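DUF3845 domain-containing protein (Bacteroides thetaiotaomicron VPI-5482, PDB 3GF6) is a bacterial lipoprotein of unknown function with an all-beta fold, its family grouped with the C1q and TNF-like domains. Local coordinates at residues Val13-Gly18 and Phe154-Gly159; Thr44-Pro49 and Leu83-Gly88; Lys56-Ile61 and Gly92-Glu97; Leu116-Glu121 and Cys172-Thr177. All blocks are in the same frame, centred on the assembly; numbering follows the deposited sequence. Where two conformers were deposited one is given.

Contact 1 (Val13-Gly18 and Phe154-Gly159); sequences VDIERG and FMCKGG
Asp-14 to Glu-16 pairs antiparallel with Met-155 to Lys-157, the short strand axes 4.6 Å apart. Ile-15 and Cys-156 form the hydrogen-bonded pair, with Ile-15 N giving to Cys-156 O at 2.8 Å, and further backbone bonds, Gly-158 N to Val-13 O and Arg-17 N to Phe-154 O, close the ladder at its ends. On the face of Asp-14, Glu-16 and Lys-157, the lysine reaches across between two acids. Its chain runs extended beside Asp-14, then bends at the last torsion (chi4 -60°), which places Lys-157 NZ 2.8 Å from Asp-14 OD1 and 2.8 Å from Glu-16 OE2. The aspartate is met on the syn side, 31° out of the carboxylate plane; the glutamate is met on the anti side, closer to its plane. A methionine in place of Lys-157 would probably leave both carboxylates without their shared cation and less firmly held. On the other face, Ile-15 CB packs on Cys-156 CB at 3.8 Å, and Arg-17 sends its NH2 on to Ala-148 O. One ammonium thus ties together two acids of the short strand, and their charges probably stabilise its protonated form.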
loop_
_atom_site.group_PDB
_atom_site.type_symbol
_atom_site.label_atom_id
_atom_site.label_comp_id
_atom_site.label_asym_id
_atom_site.label_seq_id
_atom_site.Cartn_x
_atom_site.Cartn_y
_atom_site.Cartn_z
ATOM N N VAL A 13 7.434 3.757 -11.678
ATOM C CA VAL A 13 6.148 4.028 -12.258
ATOM C C VAL A 13 5.470 5.114 -11.426
ATOM O O VAL A 13 5.551 5.116 -10.202
ATOM C CB VAL A 13 5.270 2.774 -12.298
ATOM C CG1 VAL A 13 3.846 3.136 -12.621
ATOM C CG2 VAL A 13 5.818 1.802 -13.296
ATOM N N ASP A 14 4.817 6.033 -12.112
ATOM C CA ASP A 14 4.052 7.088 -11.462
ATOM C C ASP A 14 2.738 7.306 -12.218
ATOM O O ASP A 14 2.695 8.049 -13.226
ATOM C CB ASP A 14 4.865 8.378 -11.433
ATOM C CG ASP A 14 4.251 9.426 -10.559
ATOM O OD1 ASP A 14 3.091 9.266 -10.128
ATOM O OD2 ASP A 14 4.936 10.441 -10.304
ATOM N N ILE A 15 1.700 6.630 -11.738
ATOM C CA ILE A 15 0.334 6.693 -12.266
ATOM C C ILE A 15 -0.566 7.423 -11.275
ATOM O O ILE A 15 -0.618 7.043 -10.083
ATOM C CB ILE A 15 -0.238 5.249 -12.441
ATOM C CG1 ILE A 15 0.491 4.514 -13.571
ATOM C CG2 ILE A 15 -1.748 5.252 -12.702
ATOM C CD1 ILE A 15 0.478 2.997 -13.415
ATOM N N GLU A 16 -1.276 8.447 -11.735
ATOM C CA GLU A 16 -2.302 9.108 -10.912
ATOM C C GLU A 16 -3.518 9.366 -11.767
ATOM O O GLU A 16 -3.394 9.999 -12.813
ATOM C CB GLU A 16 -1.802 10.444 -10.350
ATOM C CG GLU A 16 -1.040 10.350 -9.055
ATOM C CD GLU A 16 -0.784 11.717 -8.408
ATOM O OE1 GLU A 16 -1.741 12.534 -8.258
ATOM O OE2 GLU A 16 0.390 11.970 -8.074
ATOM N N ARG A 17 -4.659 8.842 -11.345
ATOM C CA ARG A 17 -5.905 9.030 -12.050
ATOM C C ARG A 17 -6.898 9.713 -11.125
ATOM O O ARG A 17 -6.712 9.757 -9.889
ATOM C CB ARG A 17 -6.503 7.703 -12.496
ATOM C CG ARG A 17 -5.536 6.801 -13.300
ATOM C CD ARG A 17 -6.326 5.695 -13.952
ATOM N NE ARG A 17 -5.534 4.482 -14.133
ATOM C CZ ARG A 17 -4.640 4.291 -15.088
ATOM N NH1 ARG A 17 -4.363 5.236 -15.970
ATOM N NH2 ARG A 17 -4.017 3.142 -15.152
ATOM N N GLY A 18 -7.971 10.199 -11.737
ATOM C CA GLY A 18 -9.115 10.754 -10.992
ATOM C C GLY A 18 -9.368 12.185 -11.410
ATOM O O GLY A 18 -8.552 12.791 -12.106
ATOM N N PHE A 154 -5.870 3.797 -9.264
ATOM C CA PHE A 154 -6.045 5.242 -9.023
ATOM C C PHE A 154 -4.694 5.934 -8.765
ATOM O O PHE A 154 -4.468 7.068 -9.187
ATOM C CB PHE A 154 -7.008 5.492 -7.845
ATOM C CG PHE A 154 -8.390 4.883 -8.030
ATOM C CD1 PHE A 154 -8.996 4.823 -9.277
ATOM C CD2 PHE A 154 -9.051 4.297 -6.939
ATOM C CE1 PHE A 154 -10.259 4.238 -9.432
ATOM C CE2 PHE A 154 -10.296 3.709 -7.096
ATOM C CZ PHE A 154 -10.896 3.681 -8.336
HETATM N N MSE A 155 -3.804 5.232 -8.052
HETATM C CA MSE A 155 -2.483 5.740 -7.722
HETATM C C MSE A 155 -1.540 4.563 -7.715
HETATM O O MSE A 155 -1.804 3.514 -7.104
HETATM C CB MSE A 155 -2.428 6.434 -6.349
HETATM C CG MSE A 155 -1.134 7.216 -6.082
HETATM SE SE MSE A 155 -0.678 7.314 -4.196
HETATM C CE MSE A 155 -0.134 5.449 -3.872
ATOM N N CYS A 156 -0.426 4.728 -8.403
ATOM C CA CYS A 156 0.617 3.708 -8.398
ATOM C C CYS A 156 1.959 4.423 -8.435
ATOM O O CYS A 156 2.267 5.112 -9.403
ATOM C CB CYS A 156 0.479 2.756 -9.606
ATOM S SG CYS A 156 1.670 1.398 -9.573
ATOM N N LYS A 157 2.735 4.266 -7.377
ATOM C CA LYS A 157 4.046 4.891 -7.244
ATOM C C LYS A 157 5.070 3.844 -6.846
ATOM O O LYS A 157 5.051 3.296 -5.721
ATOM C CB LYS A 157 4.045 6.077 -6.270
ATOM C CG LYS A 157 3.278 7.302 -6.809
ATOM C CD LYS A 157 3.053 8.355 -5.767
ATOM C CE LYS A 157 2.051 9.429 -6.287
ATOM N NZ LYS A 157 2.435 10.194 -7.533
ATOM N N GLY A 158 5.955 3.551 -7.788
ATOM C CA GLY A 158 7.015 2.571 -7.589
ATOM C C GLY A 158 8.436 3.057 -7.730
ATOM O O GLY A 158 8.742 4.082 -8.365
ATOM N N GLY A 159 9.335 2.313 -7.126
ATOM C CA GLY A 159 10.771 2.541 -7.336
ATOM C C GLY A 159 11.139 3.959 -6.937
ATOM O O GLY A 159 10.687 4.454 -5.889
#

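Contact 2 (Thr44-Pro49 and Leu83-Gly88); sequences TIAQYP and LTMSLG
Tyr-48 and Met-85 meet ring to methyl: CE of the selenomethionine Met-85 sits over the centre of the phenol face, 3.5 Å from the centroid of the Tyr-48 ring and 13° off the normal, a CH-pi contact. Met-85 SE lies farther out on the same line, above the face at 5.3 Å from the Tyr-48 centroid, which makes this a Met-aromatic pair with the methyl foremost. The chain gets there by folding: Met-85 CG lies beside the backbone N (chi1 -58°) and comes close to Gln-47 O, and both later torsions bend the same way, bringing Met-85 SE against Ala-46 CB at 3.8 Å. Over the opposite face of the ring lies the backbone of Gly-88, its C 3.4 Å from Tyr-48 CE1, so the phenol is sandwiched between a methyl and a peptide. Strands 40-46 and 82-85 belong to different sheets, and here they pack face to face as across a beta sandwich: the axes of the short segments 44-46 and 83-85 approach to 8.5 Å, 19° from parallel, with Met-85 and Leu-83 filling the space between them. The third main contributor, Leu-83, points its CD2 at Thr-44 CG2, 4.2 Å away, and more loosely at Ala-46 CB. The tip of the tyrosine is polar and well occupied. Tyr-48 OH donates to Ser-86 OG at 2.8 Å and accepts from Thr-58 N, while Ser-86 OG is bonded onward to Asp-91 O. At the Thr-44 end, a water joins Thr-44 OG1 to Leu-83 N, accepting from that amide at 3.1 Å.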
loop_
_atom_site.group_PDB
_atom_site.type_symbol
_atom_site.label_atom_id
_atom_site.label_comp_id
_atom_site.label_asym_id
_atom_site.label_seq_id
_atom_site.Cartn_x
_atom_site.Cartn_y
_atom_site.Cartn_z
ATOM N N THR A 44 8.923 -7.561 11.379
ATOM C CA THR A 44 8.357 -8.890 11.096
ATOM C C THR A 44 9.387 -9.684 10.292
ATOM O O THR A 44 9.974 -9.145 9.371
ATOM C CB THR A 44 7.050 -8.769 10.245
ATOM O OG1 THR A 44 6.005 -8.125 11.004
ATOM C CG2 THR A 44 6.572 -10.140 9.747
ATOM N N ILE A 45 9.599 -10.947 10.634
ATOM C CA ILE A 45 10.458 -11.821 9.838
ATOM C C ILE A 45 9.663 -12.305 8.627
ATOM O O ILE A 45 8.575 -12.876 8.788
ATOM C CB ILE A 45 10.975 -13.014 10.672
ATOM C CG1 ILE A 45 12.083 -12.547 11.622
ATOM C CG2 ILE A 45 11.522 -14.124 9.779
ATOM C CD1 ILE A 45 12.439 -13.549 12.696
ATOM N N ALA A 46 10.180 -12.023 7.429
ATOM C CA ALA A 46 9.645 -12.540 6.191
ATOM C C ALA A 46 10.331 -13.862 5.841
ATOM O O ALA A 46 11.575 -13.972 5.834
ATOM C CB ALA A 46 9.788 -11.527 5.070
ATOM N N GLN A 47 9.504 -14.875 5.612
ATOM C CA GLN A 47 9.897 -16.165 5.143
ATOM C C GLN A 47 8.688 -16.957 4.637
ATOM O O GLN A 47 7.555 -16.714 5.064
ATOM C CB GLN A 47 10.616 -16.968 6.251
ATOM C CG GLN A 47 9.754 -17.376 7.405
ATOM C CD GLN A 47 10.528 -18.204 8.472
ATOM O OE1 GLN A 47 11.411 -18.997 8.156
ATOM N NE2 GLN A 47 10.196 -17.994 9.731
ATOM N N TYR A 48 8.947 -17.918 3.755
ATOM C CA TYR A 48 7.907 -18.785 3.266
ATOM C C TYR A 48 7.786 -20.026 4.142
ATOM O O TYR A 48 8.753 -20.768 4.292
ATOM C CB TYR A 48 8.222 -19.227 1.817
ATOM C CG TYR A 48 7.950 -18.140 0.816
ATOM C CD1 TYR A 48 6.648 -17.731 0.551
ATOM C CD2 TYR A 48 8.984 -17.497 0.179
ATOM C CE1 TYR A 48 6.431 -16.715 -0.346
ATOM C CE2 TYR A 48 8.783 -16.526 -0.732
ATOM C CZ TYR A 48 7.505 -16.103 -0.983
ATOM O OH TYR A 48 7.266 -15.079 -1.880
ATOM N N PRO A 49 6.581 -20.279 4.686
ATOM C CA PRO A 49 6.429 -21.560 5.346
ATOM C C PRO A 49 6.489 -22.692 4.324
ATOM O O PRO A 49 6.176 -22.499 3.146
ATOM C CB PRO A 49 5.059 -21.494 6.004
ATOM C CG PRO A 49 4.520 -20.104 5.730
ATOM C CD PRO A 49 5.305 -19.553 4.595
ATOM N N LEU A 83 2.382 -7.266 7.411
ATOM C CA LEU A 83 3.052 -7.897 6.278
ATOM C C LEU A 83 2.516 -9.315 6.087
ATOM O O LEU A 83 2.436 -10.111 7.050
ATOM C CB LEU A 83 4.544 -7.964 6.602
ATOM C CG LEU A 83 5.558 -8.575 5.635
ATOM C CD1 LEU A 83 6.937 -7.989 5.888
ATOM C CD2 LEU A 83 5.585 -10.154 5.616
ATOM N N THR A 84 2.254 -9.657 4.843
ATOM C CA THR A 84 1.691 -10.944 4.474
ATOM C C THR A 84 2.508 -11.495 3.332
ATOM O O THR A 84 2.654 -10.824 2.332
ATOM C CB THR A 84 0.218 -10.787 3.986
ATOM O OG1 THR A 84 -0.586 -10.263 5.043
ATOM C CG2 THR A 84 -0.362 -12.169 3.581
HETATM N N MSE A 85 3.006 -12.734 3.467
HETATM C CA MSE A 85 3.674 -13.397 2.354
HETATM C C MSE A 85 2.760 -13.756 1.182
HETATM O O MSE A 85 1.571 -14.056 1.361
HETATM C CB MSE A 85 4.305 -14.688 2.826
HETATM C CG MSE A 85 5.331 -14.542 3.959
HETATM SE SE MSE A 85 6.822 -13.366 3.590
HETATM C CE MSE A 85 7.550 -14.288 2.021
ATOM N N SER A 86 3.355 -13.758 -0.013
ATOM C CA SER A 86 2.681 -14.274 -1.201
ATOM C C SER A 86 2.485 -15.762 -1.064
ATOM O O SER A 86 2.958 -16.400 -0.102
ATOM C CB SER A 86 3.470 -13.970 -2.474
ATOM O OG SER A 86 4.551 -14.848 -2.645
ATOM N N LEU A 87 1.771 -16.339 -2.031
ATOM C CA LEU A 87 1.364 -17.752 -1.914
ATOM C C LEU A 87 2.552 -18.724 -1.908
ATOM O O LEU A 87 2.496 -19.797 -1.275
ATOM C CB LEU A 87 0.421 -18.124 -3.034
ATOM C CG LEU A 87 -1.030 -17.682 -2.862
ATOM C CD1 LEU A 87 -1.750 -17.798 -4.240
ATOM C CD2 LEU A 87 -1.717 -18.511 -1.818
ATOM N N GLY A 88 3.625 -18.368 -2.596
ATOM C CA GLY A 88 4.866 -19.140 -2.485
ATOM C C GLY A 88 6.050 -18.519 -3.187
ATOM O O GLY A 88 5.947 -17.432 -3.764
HETATM O O HOH W 1 3.314 -8.293 10.181
HETATM O O HOH W 2 4.172 -20.958 1.307
#

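Contact 3 (Lys56-Ile61 and Gly92-Glu97); sequences KLTFMI and GNYPSE
Met-60 lays its CG against one face of the Tyr-94 ring, and this apolar contact carries the pair. Met-60 CG is 3.6 Å from the centroid of the Tyr-94 ring and 20° off the normal, displaced toward the rim, so that its nearest ring atom is Tyr-94 CE1 at 3.4 Å. The selenomethionine and the tyrosine run antiparallel, one over the other. CG of Met-60 sits between its backbone N and carbonyl carbon (chi1 65°), a placement that holds the start of the chain down on the ring, and Met-60 SE follows above the same face at 5.3 Å from the Tyr-94 centroid. Lesser van der Waals contacts come from Thr-58, whose CG2 stands 3.7 Å from Tyr-94 OH and 4.4 Å from Gly-92 CA. Of the polar groups, Thr-58 OG1 turns to Asn-195, in the neighbouring strand 187-198, and the Tyr-94 backbone carbonyl is bonded to Gln-99. Phe-59 points from the other side of strand 56-62 toward the opposing sheet. This is a Met-aromatic contact by which the loop after strand 82-85 folds back over the outer face of a beta sandwich sheet.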
loop_
_atom_site.group_PDB
_atom_site.type_symbol
_atom_site.label_atom_id
_atom_site.label_comp_id
_atom_site.label_asym_id
_atom_site.label_seq_id
_atom_site.Cartn_x
_atom_site.Cartn_y
_atom_site.Cartn_z
ATOM N N LYS A 56 14.534 -15.341 -2.263
ATOM C CA LYS A 56 13.406 -14.501 -2.672
ATOM C C LYS A 56 12.323 -14.416 -1.602
ATOM O O LYS A 56 11.926 -15.433 -1.036
ATOM C CB LYS A 56 12.812 -15.092 -3.952
ATOM C CG LYS A 56 11.773 -14.265 -4.651
ATOM C CD LYS A 56 11.450 -15.023 -5.970
ATOM C CE LYS A 56 10.099 -14.736 -6.552
ATOM N NZ LYS A 56 9.825 -15.841 -7.588
ATOM N N LEU A 57 11.867 -13.199 -1.350
ATOM C CA LEU A 57 10.735 -12.949 -0.444
ATOM C C LEU A 57 9.767 -11.940 -1.064
ATOM O O LEU A 57 10.081 -10.739 -1.144
ATOM C CB LEU A 57 11.253 -12.446 0.897
ATOM C CG LEU A 57 12.223 -13.341 1.678
ATOM C CD1 LEU A 57 12.886 -12.499 2.787
ATOM C CD2 LEU A 57 11.505 -14.549 2.260
ATOM N N THR A 58 8.596 -12.426 -1.447
ATOM C CA THR A 58 7.539 -11.591 -2.057
ATOM C C THR A 58 6.454 -11.392 -0.998
ATOM O O THR A 58 5.913 -12.382 -0.453
ATOM C CB THR A 58 6.978 -12.240 -3.291
ATOM O OG1 THR A 58 8.057 -12.618 -4.163
ATOM C CG2 THR A 58 6.026 -11.248 -3.976
ATOM N N PHE A 59 6.144 -10.129 -0.676
ATOM C CA PHE A 59 5.145 -9.842 0.356
ATOM C C PHE A 59 4.481 -8.531 0.158
ATOM O O PHE A 59 4.972 -7.690 -0.615
ATOM C CB PHE A 59 5.723 -9.951 1.783
ATOM C CG PHE A 59 6.940 -9.123 2.021
ATOM C CD1 PHE A 59 6.857 -7.771 2.354
ATOM C CD2 PHE A 59 8.185 -9.686 1.899
ATOM C CE1 PHE A 59 8.051 -7.019 2.529
ATOM C CE2 PHE A 59 9.344 -8.943 2.095
ATOM C CZ PHE A 59 9.268 -7.624 2.429
HETATM N N MSE A 60 3.320 -8.367 0.806
HETATM C CA MSE A 60 2.622 -7.130 0.714
HETATM C C MSE A 60 2.291 -6.584 2.100
HETATM O O MSE A 60 2.329 -7.305 3.099
HETATM C CB MSE A 60 1.366 -7.251 -0.174
HETATM C CG MSE A 60 0.378 -8.136 0.381
HETATM SE SE MSE A 60 -0.983 -7.186 1.429
HETATM C CE MSE A 60 -2.021 -8.830 1.411
ATOM N N ILE A 61 2.014 -5.281 2.109
ATOM C CA ILE A 61 1.743 -4.564 3.350
ATOM C C ILE A 61 0.317 -4.032 3.274
ATOM O O ILE A 61 -0.101 -3.362 2.297
ATOM C CB ILE A 61 2.709 -3.376 3.574
ATOM C CG1 ILE A 61 4.166 -3.820 3.518
ATOM C CG2 ILE A 61 2.367 -2.649 4.920
ATOM C CD1 ILE A 61 4.528 -4.883 4.521
ATOM N N GLY A 92 3.520 -15.061 -6.919
ATOM C CA GLY A 92 3.379 -13.726 -6.396
ATOM C C GLY A 92 1.940 -13.324 -6.104
ATOM O O GLY A 92 1.681 -12.234 -5.636
ATOM N N ASN A 93 0.984 -14.209 -6.348
ATOM C CA ASN A 93 -0.390 -13.937 -5.917
ATOM C C ASN A 93 -0.542 -14.067 -4.395
ATOM O O ASN A 93 0.320 -14.621 -3.717
ATOM C CB ASN A 93 -1.373 -14.883 -6.591
ATOM C CG ASN A 93 -1.559 -14.577 -8.066
ATOM O OD1 ASN A 93 -1.891 -13.443 -8.448
ATOM N ND2 ASN A 93 -1.393 -15.598 -8.898
ATOM N N TYR A 94 -1.640 -13.504 -3.881
ATOM C CA TYR A 94 -1.954 -13.540 -2.461
ATOM C C TYR A 94 -3.209 -14.370 -2.227
ATOM O O TYR A 94 -4.080 -14.455 -3.085
ATOM C CB TYR A 94 -2.069 -12.086 -1.895
ATOM C CG TYR A 94 -0.688 -11.442 -1.864
ATOM C CD1 TYR A 94 0.166 -11.648 -0.803
ATOM C CD2 TYR A 94 -0.180 -10.780 -2.994
ATOM C CE1 TYR A 94 1.481 -11.145 -0.812
ATOM C CE2 TYR A 94 1.108 -10.284 -3.027
ATOM C CZ TYR A 94 1.949 -10.470 -1.932
ATOM O OH TYR A 94 3.216 -9.979 -2.001
ATOM N N PRO A 95 -3.291 -15.030 -1.071
ATOM C CA PRO A 95 -4.506 -15.765 -0.747
ATOM C C PRO A 95 -5.719 -14.834 -0.726
ATOM O O PRO A 95 -5.615 -13.675 -0.303
ATOM C CB PRO A 95 -4.231 -16.313 0.672
ATOM C CG PRO A 95 -3.063 -15.645 1.156
ATOM C CD PRO A 95 -2.318 -15.038 0.014
ATOM N N SER A 96 -6.866 -15.341 -1.160
ATOM C CA SER A 96 -8.103 -14.547 -1.198
ATOM C C SER A 96 -8.449 -13.886 0.146
ATOM O O SER A 96 -8.861 -12.711 0.212
ATOM C CB SER A 96 -9.271 -15.410 -1.684
ATOM O OG SER A 96 -9.574 -16.437 -0.750
ATOM N N GLU A 97 -8.254 -14.634 1.230
ATOM C CA GLU A 97 -8.500 -14.125 2.561
ATOM C C GLU A 97 -7.594 -12.940 2.954
ATOM O O GLU A 97 -7.963 -12.180 3.833
ATOM C CB GLU A 97 -8.376 -15.233 3.622
ATOM C CG GLU A 97 -9.289 -16.423 3.386
ATOM C CD GLU A 97 -8.703 -17.472 2.446
ATOM O OE1 GLU A 97 -7.624 -17.229 1.860
ATOM O OE2 GLU A 97 -9.301 -18.585 2.336
#

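Contact 4 (Leu116-Glu121 and Cys172-Thr177); sequences LRLKGE and CTFDIT. With EDO (1,2-ethanediol), chain G; EDO (1,2-ethanediol), chain C.
Arg-117 and Asp-175 bridge two long neighbouring strands, 112-123 and 171-183, of an antiparallel sheet in the beta sandwich, reaching diagonally across the ladder rather than between directly paired residues. Starting at CB, Arg-117 lies beside Thr-177 CG2 at 4.0 Å, and Arg-117 CG passes Ile-176 O at 3.6 Å. CG is anti to the backbone N (chi1 -178°), and the extended chain carries Arg-117 CD outward, 3.8 Å from Asp-175 OD1 and near O1 of an ethanediol. Arg-117 NE then donates to Asp-175 OD1 at 2.8 Å, and Arg-117 NH2 to Asp-175 OD2, also at 2.8 Å: a side-on, two-nitrogen grip on both syn lone pairs, with the guanidinium and carboxylate planes only 4° apart. The remaining nitrogen, Arg-117 NH1, donates to O1 of the ethanediol at 3.1 Å, the solvent molecule lying at the guanidinium edge. A leucine at Arg-117 removes both donors and would probably leave the Asp-175 carboxylate free to rotate. The opposite face of the ladder is apolar. Leu-118 CG packs on Phe-174 CE1 at 3.6 Å, and Gly-120 lies over one face of the Phe-174 ring, a CH-pi contact from its CA, where a CB would crowd the ring. Glu-121, farther along, is salt-bridged to Arg-208. In the conformer given, Lys-119 NZ donates to a water that in turn donates to Phe-174 O at 2.8 Å.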
loop_
_atom_site.group_PDB
_atom_site.type_symbol
_atom_site.label_atom_id
_atom_site.label_comp_id
_atom_site.label_asym_id
_atom_site.label_seq_id
_atom_site.Cartn_x
_atom_site.Cartn_y
_atom_site.Cartn_z
ATOM N N LEU A 116 -4.525 11.544 0.872
ATOM C CA LEU A 116 -3.648 10.737 1.691
ATOM C C LEU A 116 -2.228 11.223 1.669
ATOM O O LEU A 116 -1.802 11.931 0.744
ATOM C CB LEU A 116 -3.729 9.248 1.303
ATOM C CG LEU A 116 -3.205 8.778 -0.065
ATOM C CD1 LEU A 116 -1.666 8.652 -0.077
ATOM C CD2 LEU A 116 -3.847 7.444 -0.452
ATOM N N ARG A 117 -1.495 10.871 2.715
ATOM C CA ARG A 117 -0.036 11.016 2.737
ATOM C C ARG A 117 0.527 9.713 3.284
ATOM O O ARG A 117 0.015 9.198 4.259
ATOM C CB ARG A 117 0.417 12.204 3.587
ATOM C CG ARG A 117 1.933 12.425 3.592
ATOM C CD ARG A 117 2.230 13.787 4.251
ATOM N NE ARG A 117 3.654 14.075 4.313
ATOM C CZ ARG A 117 4.160 15.084 5.011
ATOM N NH1 ARG A 117 3.348 15.884 5.699
ATOM N NH2 ARG A 117 5.470 15.281 5.034
ATOM N N LEU A 118 1.548 9.166 2.621
ATOM C CA LEU A 118 2.254 7.980 3.074
ATOM C C LEU A 118 3.712 8.354 3.189
ATOM O O LEU A 118 4.373 8.657 2.156
ATOM C CB LEU A 118 2.068 6.812 2.082
ATOM C CG LEU A 118 2.902 5.568 2.394
ATOM C CD1 LEU A 118 2.401 5.002 3.702
ATOM C CD2 LEU A 118 2.817 4.488 1.268
ATOM N N LYS A 119 4.200 8.422 4.445
ATOM C CA LYS A 119 5.556 8.860 4.733
ATOM C C LYS A 119 6.173 7.843 5.655
ATOM O O LYS A 119 5.535 7.420 6.602
ATOM C CB LYS A 119 5.559 10.265 5.387
ATOM C CG LYS A 119 6.943 10.786 5.803
ATOM C CD LYS A 119 6.851 12.228 6.317
ATOM C CE LYS A 119 8.142 12.743 6.950
ATOM N NZ LYS A 119 9.351 12.110 6.369
ATOM N N GLY A 120 7.403 7.459 5.370
ATOM C CA GLY A 120 8.067 6.418 6.144
ATOM C C GLY A 120 9.248 5.780 5.458
ATOM O O GLY A 120 9.847 6.369 4.586
ATOM N N GLU A 121 9.609 4.581 5.900
ATOM C CA GLU A 121 10.791 3.905 5.358
ATOM C C GLU A 121 10.690 2.403 5.439
ATOM O O GLU A 121 10.292 1.848 6.462
ATOM C CB GLU A 121 12.074 4.391 6.047
ATOM C CG GLU A 121 13.341 3.880 5.397
ATOM C CD GLU A 121 14.595 4.297 6.129
ATOM O OE1 GLU A 121 14.503 5.094 7.082
ATOM O OE2 GLU A 121 15.681 3.808 5.759
ATOM N N CYS A 172 14.247 2.117 1.449
ATOM C CA CYS A 172 13.507 3.016 0.606
ATOM C C CYS A 172 12.739 3.956 1.522
ATOM O O CYS A 172 11.865 3.497 2.298
ATOM C CB CYS A 172 12.552 2.254 -0.318
ATOM S SG CYS A 172 11.651 3.332 -1.474
ATOM N N THR A 173 13.047 5.258 1.399
ATOM C CA THR A 173 12.486 6.322 2.243
ATOM C C THR A 173 11.536 7.115 1.386
ATOM O O THR A 173 11.934 7.619 0.324
ATOM C CB THR A 173 13.617 7.215 2.788
ATOM O OG1 THR A 173 14.582 6.386 3.442
ATOM C CG2 THR A 173 13.114 8.290 3.740
ATOM N N PHE A 174 10.275 7.202 1.813
ATOM C CA PHE A 174 9.218 7.756 0.955
ATOM C C PHE A 174 8.368 8.800 1.654
ATOM O O PHE A 174 8.233 8.799 2.873
ATOM C CB PHE A 174 8.296 6.622 0.426
ATOM C CG PHE A 174 7.845 5.659 1.495
ATOM C CD1 PHE A 174 6.726 5.925 2.250
ATOM C CD2 PHE A 174 8.575 4.502 1.759
ATOM C CE1 PHE A 174 6.333 5.073 3.281
ATOM C CE2 PHE A 174 8.170 3.604 2.762
ATOM C CZ PHE A 174 7.052 3.899 3.527
ATOM N N ASP A 175 7.772 9.694 0.861
ATOM C CA ASP A 175 6.856 10.695 1.369
ATOM C C ASP A 175 6.013 11.141 0.182
ATOM O O ASP A 175 6.408 12.030 -0.572
ATOM C CB ASP A 175 7.622 11.870 1.989
ATOM C CG ASP A 175 6.702 12.877 2.703
ATOM O OD1 ASP A 175 5.465 12.684 2.677
ATOM O OD2 ASP A 175 7.225 13.867 3.304
ATOM N N ILE A 176 4.897 10.448 -0.024
ATOM C CA ILE A 176 4.042 10.642 -1.197
ATOM C C ILE A 176 2.682 11.132 -0.736
ATOM O O ILE A 176 2.217 10.864 0.396
ATOM C CB ILE A 176 3.901 9.353 -2.094
ATOM C CG1 ILE A 176 3.257 8.211 -1.287
ATOM C CG2 ILE A 176 5.269 9.001 -2.665
ATOM C CD1 ILE A 176 2.721 7.035 -2.092
ATOM N N THR A 177 2.042 11.871 -1.609
ATOM C CA THR A 177 0.668 12.306 -1.353
ATOM C C THR A 177 -0.220 12.033 -2.570
ATOM O O THR A 177 0.258 11.921 -3.707
ATOM C CB THR A 177 0.598 13.796 -1.025
ATOM O OG1 THR A 177 1.109 14.560 -2.129
ATOM C CG2 THR A 177 1.348 14.090 0.234
HETATM C C1 EDO G . -3.075 14.844 0.130
HETATM O O1 EDO G . -1.995 14.766 1.067
HETATM C C2 EDO G . -3.077 16.267 -0.435
HETATM O O2 EDO G . -4.172 17.002 0.110
HETATM C C1 EDO C . 0.628 17.455 5.183
HETATM O O1 EDO C . 0.304 16.254 5.835
HETATM C C2 EDO C . -0.625 18.265 5.167
HETATM O O2 EDO C . -0.666 18.771 6.478
HETATM O O HOH W 3 10.219 9.757 4.677
HETATM O O HOH W 4 15.986 7.732 5.436
#

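Overall arrangement
The four contacts sample both sheets of one sandwich. Contacts 1 and 4 are ladders in opposite sheets, with centres about 13 Å apart, and they meet through the core: Met-155 CE packs on Ile-176 CD1 at 3.7 Å, and Lys-157 CD touches Ile-176 CG2. Contacts 2 and 3 form a second cluster, centres about 7 Å apart, where strand 82-85 bonds to strand 56-62 through Thr-84 N and Met-60 O at 2.9 Å. Contact 2 crosses between the sheets there, while contact 3 adds a loop outside. The centres of contacts 1 and 2 are about 25 Å apart; contacts 3 and 4 approach to about 8 Å by nearest atoms without touching. The ethanediols at contact 4, probably from the crystallisation liquor, mark no established site.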